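PDB 6VPD: glutathione peroxidase from Hypocrea jecorina, which probably reduces hydroperoxides to alcohols and water, drawing its electrons from the dithiol of reduced thioredoxin. Local coordinates for residues Phe155-Ile160 against Glu177-Lys182. Residues are numbered along the deposited sequence; the frame is centred on the assembly and turned at random.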
loop_
_atom_site.group_PDB
_atom_site.type_symbol
_atom_site.label_atom_id
_atom_site.label_comp_id
_atom_site.label_asym_id
_atom_site.label_seq_id
_atom_site.Cartn_x
_atom_site.Cartn_y
_atom_site.Cartn_z
ATOM N N PHE A 155 7.254 -4.802 1.730
ATOM C CA PHE A 155 7.860 -3.671 2.437
ATOM C C PHE A 155 7.036 -3.146 3.606
ATOM O O PHE A 155 7.224 -1.997 4.016
ATOM C CB PHE A 155 8.177 -2.511 1.482
ATOM C CG PHE A 155 9.232 -2.841 0.485
ATOM C CD1 PHE A 155 8.895 -3.416 -0.729
ATOM C CD2 PHE A 155 10.566 -2.602 0.759
ATOM C CE1 PHE A 155 9.876 -3.748 -1.663
ATOM C CE2 PHE A 155 11.552 -2.924 -0.166
ATOM C CZ PHE A 155 11.204 -3.500 -1.379
ATOM N N GLU A 156 6.132 -3.935 4.176
ATOM C CA GLU A 156 5.687 -3.614 5.523
ATOM C C GLU A 156 6.897 -3.700 6.452
ATOM O O GLU A 156 7.831 -4.475 6.209
ATOM C CB GLU A 156 4.555 -4.555 5.978
ATOM C CG GLU A 156 3.181 -4.293 5.293
ATOM C CD GLU A 156 1.954 -4.522 6.204
ATOM O OE1 GLU A 156 0.948 -5.100 5.734
ATOM O OE2 GLU A 156 1.969 -4.100 7.385
ATOM N N LYS A 157 6.913 -2.847 7.482
ATOM C CA LYS A 157 8.032 -2.738 8.420
ATOM C C LYS A 157 7.562 -3.003 9.850
ATOM O O LYS A 157 6.488 -2.542 10.249
ATOM C CB LYS A 157 8.673 -1.342 8.360
ATOM C CG LYS A 157 9.120 -0.905 6.998
ATOM C CD LYS A 157 8.094 -0.005 6.327
ATOM C CE LYS A 157 8.698 0.699 5.117
ATOM N NZ LYS A 157 7.688 0.921 4.025
ATOM N N PHE A 158 8.362 -3.745 10.620
ATOM C CA PHE A 158 8.191 -3.870 12.069
ATOM C C PHE A 158 9.439 -3.371 12.783
ATOM O O PHE A 158 10.560 -3.687 12.379
ATOM C CB PHE A 158 7.967 -5.299 12.528
ATOM C CG PHE A 158 6.785 -5.975 11.921
ATOM C CD1 PHE A 158 6.848 -6.499 10.638
ATOM C CD2 PHE A 158 5.622 -6.174 12.675
ATOM C CE1 PHE A 158 5.753 -7.176 10.094
ATOM C CE2 PHE A 158 4.520 -6.845 12.137
ATOM C CZ PHE A 158 4.586 -7.336 10.842
ATOM N N LEU A 159 9.246 -2.631 13.868
ATOM C CA LEU A 159 10.337 -2.076 14.654
ATOM C C LEU A 159 10.451 -2.839 15.976
ATOM O O LEU A 159 9.481 -2.903 16.738
ATOM C CB LEU A 159 10.102 -0.590 14.892
ATOM C CG LEU A 159 11.178 0.150 15.677
ATOM C CD1 LEU A 159 12.502 0.023 14.949
ATOM C CD2 LEU A 159 10.773 1.618 15.888
ATOM N N ILE A 160 11.637 -3.407 16.239
ATOM C CA ILE A 160 11.921 -4.157 17.458
ATOM C C ILE A 160 12.724 -3.273 18.404
ATOM O O ILE A 160 13.835 -2.842 18.067
ATOM C CB ILE A 160 12.702 -5.455 17.177
ATOM C CG1 ILE A 160 12.104 -6.301 16.028
ATOM C CG2 ILE A 160 12.793 -6.250 18.464
ATOM C CD1 ILE A 160 10.665 -6.658 16.165
ATOM N N GLU A 177 11.454 7.190 6.323
ATOM C CA GLU A 177 11.887 8.426 6.960
ATOM C C GLU A 177 10.945 8.851 8.074
ATOM O O GLU A 177 11.336 9.652 8.933
ATOM C CB GLU A 177 12.016 9.552 5.925
ATOM C CG GLU A 177 12.927 9.262 4.722
ATOM C CD GLU A 177 12.455 8.090 3.858
ATOM O OE1 GLU A 177 11.233 7.807 3.827
ATOM O OE2 GLU A 177 13.313 7.432 3.219
ATOM N N LYS A 178 9.717 8.330 8.082
ATOM C CA LYS A 178 8.774 8.642 9.151
ATOM C C LYS A 178 8.947 7.711 10.351
ATOM O O LYS A 178 8.535 8.063 11.464
ATOM C CB LYS A 178 7.324 8.592 8.606
ATOM C CG LYS A 178 6.221 8.440 9.676
ATOM C CD LYS A 178 4.855 8.082 9.096
ATOM C CE LYS A 178 3.738 8.237 10.149
ATOM N NZ LYS A 178 2.388 8.471 9.549
ATOM N N ILE A 179 9.583 6.551 10.166
ATOM C CA ILE A 179 9.942 5.741 11.319
ATOM C C ILE A 179 11.139 6.311 12.064
ATOM O O ILE A 179 11.337 5.976 13.242
ATOM C CB ILE A 179 10.266 4.308 10.886
ATOM C CG1 ILE A 179 9.371 3.869 9.740
ATOM C CG2 ILE A 179 10.122 3.340 12.050
ATOM C CD1 ILE A 179 9.660 2.446 9.342
ATOM N N GLN A 180 11.917 7.183 11.402
ATOM C CA GLN A 180 13.266 7.532 11.848
ATOM C C GLN A 180 13.279 8.034 13.283
ATOM O O GLN A 180 14.181 7.687 14.054
ATOM C CB GLN A 180 13.871 8.583 10.917
ATOM C CG GLN A 180 15.338 8.340 10.553
ATOM C CD GLN A 180 15.788 9.152 9.341
ATOM O OE1 GLN A 180 15.983 8.611 8.251
ATOM N NE2 GLN A 180 15.956 10.452 9.532
ATOM N N ASP A 181 12.292 8.854 13.664
ATOM C CA ASP A 181 12.260 9.361 15.031
ATOM C C ASP A 181 11.789 8.302 16.030
ATOM O O ASP A 181 12.194 8.343 17.199
ATOM C CB ASP A 181 11.402 10.636 15.112
ATOM C CG ASP A 181 11.843 11.731 14.096
ATOM O OD1 ASP A 181 13.062 11.843 13.802
ATOM O OD2 ASP A 181 10.981 12.509 13.610
ATOM N N LYS A 182 10.969 7.337 15.593
ATOM C CA LYS A 182 10.659 6.189 16.444
ATOM C C LYS A 182 11.883 5.295 16.647
ATOM O O LYS A 182 12.081 4.743 17.740
ATOM C CB LYS A 182 9.512 5.382 15.845
ATOM C CG LYS A 182 8.162 6.045 15.974
ATOM C CD LYS A 182 7.552 5.884 17.350
ATOM C CE LYS A 182 7.741 4.476 17.891
ATOM N NZ LYS A 182 7.498 4.486 19.355
#
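With CG1 of I179 lying beside its own backbone N and CD1 extended beyond it, the delta methyl is carried out from helix 176-188 to the side chain of K157, while L159, its CG anti to the backbone N (chi1 -179°), sends CD2 to the same helix one turn further on. K157 and L159 illustrate how a strand packs on a helix through alternate residues: both point at it, whereas F158 between them points away. I179 CD1 rests 4.0 Å from K157 CB and stays close to CG and CD, so a methyl meets the aliphatic stem of a lysine rather than its charge. That stem folds back and turns its amine along its own segment, where K157 NZ donates to F155 O at 3.0 Å, with a C=O...N angle of 161°. A second hydrogen bond from the amine of this buried lysine reaches T174 O, ahead of the helix, so two backbone carbonyls hold it. Were K157 replaced by an alanine, both carbonyls would probably lose this donor and the I179 methyl the CG and CD part of its support. Further along, L159 CD2 sits 4.3 Å from I179 CG2 and 4.0 Å from K182 CB, the latter at the exposed margin. L159 CD2 also lies 3.9 Å from K182 O, a van der Waals approach to the backbone; the two segments together bury 175 Å². The axes of the short segments run 10.6 Å apart at an angle of only 13°, as for a helix laid along a sheet in this thioredoxin-like fold. W170 of the antiparallel neighbour 166-170 touches both L159 and I179; strand 51-58 flanks strand 157-160 on its other edge, and Q180 meets helix 64-80 through V73.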